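RagB/SusD domain protein (Flavobacterium johnsoniae, PDB 5J90) binds chitin as a SusD-like protein of a polysaccharide utilization locus, probably as a lipoprotein at the outer membrane. Local coordinates at residues H28-F33 against D113-L118; P35-I40 against S186-G191; S119-V124 against R201-L206. One frame throughout, in Å; residues are numbered along the deposited sequence. Where two conformers were deposited one is given.

Contact 1 (H28-F33 against D113-L118)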
# COMPACT_ATOMS: atom_id res chain seq x y z
N HIS A 28 -43.77 -3.30 9.36
CA HIS A 28 -42.79 -2.74 10.29
C HIS A 28 -41.39 -2.78 9.70
O HIS A 28 -40.48 -2.10 10.18
CB HIS A 28 -42.83 -3.52 11.61
CG HIS A 28 -42.58 -4.98 11.45
ND1 HIS A 28 -43.34 -5.79 10.62
CD2 HIS A 28 -41.66 -5.80 12.02
CE1 HIS A 28 -42.89 -7.03 10.69
NE2 HIS A 28 -41.87 -7.06 11.52
N ILE A 29 -41.22 -3.56 8.64
CA ILE A 29 -39.92 -3.75 7.98
C ILE A 29 -39.77 -2.86 6.75
O ILE A 29 -38.70 -2.28 6.52
CB ILE A 29 -39.75 -5.23 7.55
CG1 ILE A 29 -39.49 -6.11 8.78
CG2 ILE A 29 -38.62 -5.38 6.52
CD1 ILE A 29 -39.57 -7.59 8.49
N LYS A 30 -40.84 -2.74 5.97
CA LYS A 30 -40.77 -2.07 4.68
C LYS A 30 -40.35 -0.60 4.76
O LYS A 30 -39.72 -0.09 3.84
CB LYS A 30 -42.11 -2.19 3.95
CG LYS A 30 -42.47 -3.62 3.56
CD LYS A 30 -43.87 -3.70 2.96
CE LYS A 30 -44.27 -5.13 2.67
NZ LYS A 30 -45.66 -5.21 2.14
N GLY A 31 -40.70 0.07 5.86
CA GLY A 31 -40.42 1.49 6.01
C GLY A 31 -38.95 1.84 6.05
O GLY A 31 -38.56 2.99 5.83
N GLY A 32 -38.11 0.85 6.33
CA GLY A 32 -36.68 1.07 6.43
C GLY A 32 -36.00 1.26 5.08
O GLY A 32 -34.89 1.80 5.00
N PHE A 33 -36.66 0.83 4.01
CA PHE A 33 -36.04 0.90 2.69
C PHE A 33 -35.95 2.30 2.11
O PHE A 33 -34.95 2.65 1.48
CB PHE A 33 -36.73 -0.07 1.72
CG PHE A 33 -36.36 -1.51 1.96
CD1 PHE A 33 -37.10 -2.29 2.83
CD2 PHE A 33 -35.26 -2.07 1.34
CE1 PHE A 33 -36.76 -3.61 3.07
CE2 PHE A 33 -34.91 -3.38 1.56
CZ PHE A 33 -35.66 -4.16 2.43
N ASP A 113 -36.58 -13.51 4.97
CA ASP A 113 -35.24 -13.44 4.39
C ASP A 113 -35.18 -12.78 3.01
O ASP A 113 -34.10 -12.39 2.57
CB ASP A 113 -34.55 -14.80 4.41
CG ASP A 113 -34.04 -15.17 5.80
OD1 ASP A 113 -33.57 -14.27 6.52
OD2 ASP A 113 -34.10 -16.36 6.17
N GLN A 114 -36.31 -12.63 2.33
CA GLN A 114 -36.30 -11.89 1.07
C GLN A 114 -35.98 -10.42 1.34
O GLN A 114 -35.18 -9.81 0.62
CB GLN A 114 -37.61 -12.06 0.28
CG GLN A 114 -38.82 -11.29 0.81
CD GLN A 114 -39.56 -12.02 1.92
OE1 GLN A 114 -38.95 -12.62 2.80
NE2 GLN A 114 -40.89 -11.97 1.86
N PHE A 115 -36.57 -9.87 2.39
CA PHE A 115 -36.29 -8.48 2.75
C PHE A 115 -34.88 -8.32 3.32
O PHE A 115 -34.22 -7.31 3.07
CB PHE A 115 -37.34 -7.94 3.73
CG PHE A 115 -38.71 -7.81 3.13
CD1 PHE A 115 -38.98 -6.82 2.20
CD2 PHE A 115 -39.73 -8.66 3.50
CE1 PHE A 115 -40.24 -6.69 1.64
CE2 PHE A 115 -40.99 -8.54 2.95
CZ PHE A 115 -41.25 -7.56 2.02
N TYR A 116 -34.42 -9.31 4.07
CA TYR A 116 -33.05 -9.31 4.57
C TYR A 116 -32.07 -9.28 3.39
O TYR A 116 -31.16 -8.46 3.35
CB TYR A 116 -32.80 -10.52 5.46
CG TYR A 116 -31.37 -10.68 5.94
CD1 TYR A 116 -30.67 -9.61 6.50
CD2 TYR A 116 -30.73 -11.91 5.85
CE1 TYR A 116 -29.36 -9.76 6.95
CE2 TYR A 116 -29.42 -12.07 6.30
CZ TYR A 116 -28.75 -10.99 6.84
OH TYR A 116 -27.45 -11.15 7.28
N ALA A 117 -32.27 -10.17 2.43
CA ALA A 117 -31.42 -10.20 1.24
C ALA A 117 -31.38 -8.86 0.51
O ALA A 117 -30.30 -8.37 0.16
CB ALA A 117 -31.89 -11.30 0.29
N LEU A 118 -32.54 -8.25 0.29
CA LEU A 118 -32.59 -6.99 -0.42
C LEU A 118 -31.87 -5.90 0.38
O LEU A 118 -31.17 -5.05 -0.19
CB LEU A 118 -34.04 -6.59 -0.73
CG LEU A 118 -34.67 -7.51 -1.77
CD1 LEU A 118 -36.20 -7.44 -1.72
CD2 LEU A 118 -34.18 -7.17 -3.17
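Phe33 and Phe115 meet where the N-terminal loop of this SusD-like, largely helical fold comes down on the first turns of helix 113-134. Residues 30-32 make a short 3-10 turn, and it delivers the Phe33 ring onto the helix. That ring comes in roughly at a right angle to its two neighbours: CE1 lies 4.0 Å from Phe115 CD1, and CE2 lies 4.0 Å from Leu118 CB. At its edge, close to the ring plane, CZ points at the backbone carbonyl of Phe115, with CZ to Phe115 O at 3.5 Å. Phe115 in turn carries the rest of the contact. The CG2 branch of Ile29, anti to its own backbone N while chi1 of -73° places CG1 beside that nitrogen, reaches Phe115 CB at 4.0 Å. Lys30 runs extended past the ring, and its CE methylene comes 3.9 Å from Phe115 CZ, so the aliphatic part of the lysine does the touching. Beyond the two segments, Phe184 meets Phe33 edge-to-face, and Lys107 and Ser108 of helix 83-108 pack on Ile29. The join is therefore largely apolar and mostly buried. The polar group that meets the Phe33 ring across the contact is the Phe115 carbonyl, whose negative end faces the slightly positive rim, an electrostatic match that should suit the edge-on approach.

Contact 2 (P35-I40 against S186-G191)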
# COMPACT_ATOMS: atom_id res chain seq x y z
N PRO A 35 -35.39 5.37 3.37
CA PRO A 35 -34.20 6.16 3.70
C PRO A 35 -32.91 5.58 3.11
O PRO A 35 -31.97 6.34 2.89
CB PRO A 35 -34.14 6.13 5.23
CG PRO A 35 -35.44 5.57 5.70
CD PRO A 35 -36.10 4.87 4.56
N MET A 36 -32.85 4.27 2.88
CA MET A 36 -31.69 3.71 2.18
C MET A 36 -31.66 4.20 0.73
O MET A 36 -30.65 4.75 0.27
CB MET A 36 -31.69 2.18 2.23
CG MET A 36 -31.71 1.63 3.64
SD MET A 36 -31.51 -0.17 3.71
CE MET A 36 -29.75 -0.32 3.35
N PHE A 37 -32.77 4.05 0.02
CA PHE A 37 -32.88 4.49 -1.36
C PHE A 37 -32.59 5.97 -1.53
O PHE A 37 -32.00 6.38 -2.53
CB PHE A 37 -34.30 4.23 -1.89
CG PHE A 37 -34.58 2.79 -2.24
CD1 PHE A 37 -33.77 2.09 -3.12
CD2 PHE A 37 -35.69 2.14 -1.69
CE1 PHE A 37 -34.06 0.77 -3.45
CE2 PHE A 37 -35.97 0.83 -2.01
CZ PHE A 37 -35.16 0.14 -2.89
N ASN A 38 -33.01 6.76 -0.55
CA ASN A 38 -32.94 8.22 -0.67
C ASN A 38 -31.63 8.82 -0.19
O ASN A 38 -31.44 10.04 -0.27
CB ASN A 38 -34.10 8.87 0.09
CG ASN A 38 -35.42 8.73 -0.64
OD1 ASN A 38 -35.46 8.64 -1.87
ND2 ASN A 38 -36.51 8.68 0.12
N ASN A 39 -30.72 7.99 0.30
CA ASN A 39 -29.49 8.51 0.91
C ASN A 39 -28.19 7.82 0.53
O ASN A 39 -27.17 8.03 1.17
CB ASN A 39 -29.61 8.58 2.44
CG ASN A 39 -30.63 9.62 2.89
OD1 ASN A 39 -30.33 10.81 2.97
ND2 ASN A 39 -31.84 9.17 3.16
N ILE A 40 -28.21 6.99 -0.51
CA ILE A 40 -26.96 6.52 -1.10
C ILE A 40 -26.26 7.75 -1.67
O ILE A 40 -25.13 8.08 -1.30
CB ILE A 40 -27.19 5.44 -2.16
CG1 ILE A 40 -27.81 4.21 -1.50
CG2 ILE A 40 -25.89 5.09 -2.90
CD1 ILE A 40 -28.54 3.30 -2.47
N SER A 186 -44.11 -2.76 -4.23
CA SER A 186 -44.62 -1.52 -3.64
C SER A 186 -43.56 -0.76 -2.83
O SER A 186 -43.70 0.43 -2.57
CB SER A 186 -45.87 -1.78 -2.79
OG SER A 186 -45.58 -2.61 -1.68
N THR A 187 -42.50 -1.47 -2.44
CA THR A 187 -41.43 -0.87 -1.64
C THR A 187 -40.25 -0.43 -2.51
O THR A 187 -39.52 0.51 -2.16
CB THR A 187 -40.95 -1.85 -0.57
OG1 THR A 187 -42.05 -2.26 0.25
CG2 THR A 187 -39.88 -1.22 0.31
N ASP A 188 -40.06 -1.11 -3.63
CA ASP A 188 -38.93 -0.85 -4.52
C ASP A 188 -39.01 0.57 -5.10
O ASP A 188 -40.10 1.04 -5.45
CB ASP A 188 -38.93 -1.89 -5.64
CG ASP A 188 -37.58 -2.06 -6.31
OD1 ASP A 188 -36.69 -1.21 -6.10
OD2 ASP A 188 -37.44 -3.04 -7.08
N MET A 189 -37.87 1.25 -5.18
CA MET A 189 -37.81 2.60 -5.73
C MET A 189 -36.75 2.68 -6.82
O MET A 189 -36.06 3.69 -6.95
CB MET A 189 -37.51 3.60 -4.61
CG MET A 189 -38.50 3.53 -3.46
SD MET A 189 -38.11 4.69 -2.15
CE MET A 189 -38.18 6.24 -3.05
N THR A 190 -36.63 1.62 -7.60
CA THR A 190 -35.62 1.56 -8.66
C THR A 190 -36.30 1.28 -9.98
O THR A 190 -37.52 1.39 -10.11
CB THR A 190 -34.61 0.43 -8.39
OG1 THR A 190 -35.26 -0.84 -8.47
CG2 THR A 190 -33.96 0.59 -7.01
N GLY A 191 -35.51 0.90 -10.98
CA GLY A 191 -36.08 0.46 -12.24
C GLY A 191 -36.58 -0.98 -12.22
O GLY A 191 -37.11 -1.45 -13.23
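Phe37, on the short helix 33-37 of this SusD-like fold, packs against the loop 186-191 that leads toward helix 196-213, making a CH-pi contact with Met189 and, in the conformer described here, a Met-aromatic one.

The aromatic contacts come first. Met189 lays its CB over one face of the Phe37 ring, 4.0 Å from the centroid and 20° off the normal. The methionine was deposited in two conformers, and the positions of its sulfur and methyl hold for one of them. In it the sulfur sits obliquely, SD being 4.6 Å from the same centroid but only 3.5 Å from Phe37 CD2. The chain bends at its last torsion and the methyl turns to the neighbouring Asn38, bringing Met189 CE to 3.8 Å from Asn38 OD1. Thr190 adds an apolar touch, CG2 to Phe37 CE1 at 3.6 Å.

Polar atoms also gather round the ring without bonding to it. The backbone N of Met189 lies over one face, 3.7 Å from Phe37 CZ. The carbonyl of Thr187 and the OD1 of Asp188 approach obliquely, and the Asp188 carboxylate plane lies 19° from the ring plane.

Hydrogen bonds fix the Asp188 carboxylate, within the loop and beyond it. Asp188 OD2 is taken by Gly194 N and Trp199 NE1, so both carboxylate oxygens have partners. On the other oxygen, Thr190 OG1 gives its hydrogen to Asp188 OD1 at 2.8 Å, from the syn side and 33° out of the carboxylate plane.

Contact 3 (S119-V124 against R201-L206)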
# COMPACT_ATOMS: atom_id res chain seq x y z
N SER A 119 -32.02 -5.93 1.71
CA SER A 119 -31.34 -4.95 2.56
C SER A 119 -29.82 -5.09 2.45
O SER A 119 -29.11 -4.08 2.48
CB SER A 119 -31.80 -5.03 4.03
OG SER A 119 -31.22 -6.12 4.71
N LEU A 120 -29.33 -6.32 2.30
CA LEU A 120 -27.89 -6.55 2.17
C LEU A 120 -27.34 -5.96 0.88
O LEU A 120 -26.25 -5.37 0.86
CB LEU A 120 -27.56 -8.04 2.25
CG LEU A 120 -27.71 -8.69 3.63
CD1 LEU A 120 -27.46 -10.19 3.52
CD2 LEU A 120 -26.76 -8.04 4.63
N ILE A 121 -28.07 -6.12 -0.22
CA ILE A 121 -27.63 -5.56 -1.49
C ILE A 121 -27.56 -4.04 -1.41
O ILE A 121 -26.57 -3.42 -1.83
CB ILE A 121 -28.53 -6.02 -2.66
CG1 ILE A 121 -28.51 -7.55 -2.75
CG2 ILE A 121 -28.08 -5.39 -3.97
CD1 ILE A 121 -29.55 -8.12 -3.74
N LEU A 122 -28.61 -3.42 -0.88
CA LEU A 122 -28.61 -1.97 -0.70
C LEU A 122 -27.52 -1.51 0.27
O LEU A 122 -26.90 -0.46 0.07
CB LEU A 122 -29.97 -1.50 -0.20
CG LEU A 122 -30.99 -1.24 -1.29
CD1 LEU A 122 -32.36 -1.01 -0.67
CD2 LEU A 122 -30.55 -0.04 -2.12
N LYS A 123 -27.30 -2.30 1.32
CA LYS A 123 -26.26 -2.01 2.30
C LYS A 123 -24.89 -1.95 1.62
O LYS A 123 -24.14 -0.99 1.83
CB LYS A 123 -26.25 -3.09 3.38
CG LYS A 123 -25.23 -2.88 4.49
CD LYS A 123 -25.15 -4.14 5.35
CE LYS A 123 -24.26 -3.94 6.58
NZ LYS A 123 -24.09 -5.22 7.32
N VAL A 124 -24.57 -2.96 0.82
CA VAL A 124 -23.28 -2.99 0.15
C VAL A 124 -23.18 -1.84 -0.86
O VAL A 124 -22.14 -1.18 -0.98
CB VAL A 124 -23.02 -4.36 -0.49
CG1 VAL A 124 -21.72 -4.32 -1.31
CG2 VAL A 124 -22.95 -5.43 0.59
N ARG A 201 -29.09 -9.73 -10.50
CA ARG A 201 -28.20 -9.31 -11.57
C ARG A 201 -27.42 -8.06 -11.16
O ARG A 201 -26.23 -7.92 -11.47
CB ARG A 201 -29.01 -9.10 -12.87
CG ARG A 201 -28.17 -8.85 -14.10
CD ARG A 201 -29.01 -8.99 -15.38
NE ARG A 201 -29.47 -10.36 -15.60
CZ ARG A 201 -30.75 -10.75 -15.56
NH1 ARG A 201 -31.72 -9.88 -15.29
NH2 ARG A 201 -31.05 -12.02 -15.80
N PHE A 202 -28.08 -7.16 -10.43
CA PHE A 202 -27.40 -5.99 -9.88
C PHE A 202 -26.35 -6.44 -8.87
O PHE A 202 -25.19 -6.01 -8.95
CB PHE A 202 -28.39 -4.99 -9.26
CG PHE A 202 -27.73 -3.91 -8.43
CD1 PHE A 202 -26.68 -3.16 -8.94
CD2 PHE A 202 -28.16 -3.65 -7.14
CE1 PHE A 202 -26.06 -2.18 -8.18
CE2 PHE A 202 -27.55 -2.66 -6.37
CZ PHE A 202 -26.51 -1.93 -6.89
N ALA A 203 -26.73 -7.31 -7.94
CA ALA A 203 -25.77 -7.80 -6.94
C ALA A 203 -24.55 -8.43 -7.61
O ALA A 203 -23.42 -8.20 -7.16
CB ALA A 203 -26.44 -8.79 -5.99
N ASN A 204 -24.75 -9.23 -8.66
CA ASN A 204 -23.63 -9.81 -9.38
C ASN A 204 -22.72 -8.73 -9.96
O ASN A 204 -21.48 -8.84 -9.92
CB ASN A 204 -24.12 -10.71 -10.53
CG ASN A 204 -24.91 -11.92 -10.05
OD1 ASN A 204 -24.74 -12.40 -8.93
ND2 ASN A 204 -25.76 -12.43 -10.93
N THR A 205 -23.32 -7.68 -10.52
CA THR A 205 -22.55 -6.63 -11.16
C THR A 205 -21.78 -5.81 -10.12
O THR A 205 -20.64 -5.41 -10.33
CB THR A 205 -23.45 -5.72 -12.01
OG1 THR A 205 -24.28 -6.53 -12.85
CG2 THR A 205 -22.60 -4.81 -12.90
N LEU A 206 -22.42 -5.58 -8.97
CA LEU A 206 -21.77 -4.91 -7.85
C LEU A 206 -20.59 -5.75 -7.35
O LEU A 206 -19.51 -5.20 -7.06
CB LEU A 206 -22.79 -4.67 -6.73
CG LEU A 206 -22.36 -3.96 -5.45
CD1 LEU A 206 -21.62 -2.67 -5.75
CD2 LEU A 206 -23.59 -3.72 -4.57
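Helices 113-134 and 196-213 run in the same general direction here, their local axes 10.5 Å apart at closest approach and crossing at 34°, with the CA atoms of Ile121 and Ala203 6.2 Å from each other. Ile121 makes contact with both of its branches. Its CG2, anti to the backbone N, meets the Phe202 ring at CD2, 3.6 Å away, as the two side chains slide past each other in opposite directions. The longer branch reaches Ala203, with Ile121 CD1 3.9 Å from Ala203 CB. One turn on, the Val124 and Leu206 side chains meet at an oblique angle, with CG1 of Val124 3.8 Å from CD2 of Leu206, and the leucine methyl also sits near the Ile121 carbonyl. Phe202 is stacked on Phe244 as well, while helix 154-177 lines the seam through Ala168 beside Ile121 and Val169 beside Ala203. Every touching residue is buried and hydrophobic, consistent with the TPR-like helical packing known for SusD proteins.

Contacts 1, 2 and 3 form one compact cluster, with centres 11 to 14 Å apart, all on the same side of the chain's centre. Helix 113-134 ties it together: its first turns serve contact 1 and the next ones contact 3. Along the chain contact 1 closes before contact 3 opens, whereas contact 2 interlocks with both. Phe33 joins the first two by packing its CB on Thr187 CG2, 3.6 Å away, and Leu122 takes the middle, its CD1 being 3.7 Å from Phe37 CE1 and from Phe33 CD2. The N-terminal residues and the loop before helix 196-213 are thus brought onto one helical core, buried at contacts 1 and 3 and partly buried at contact 2.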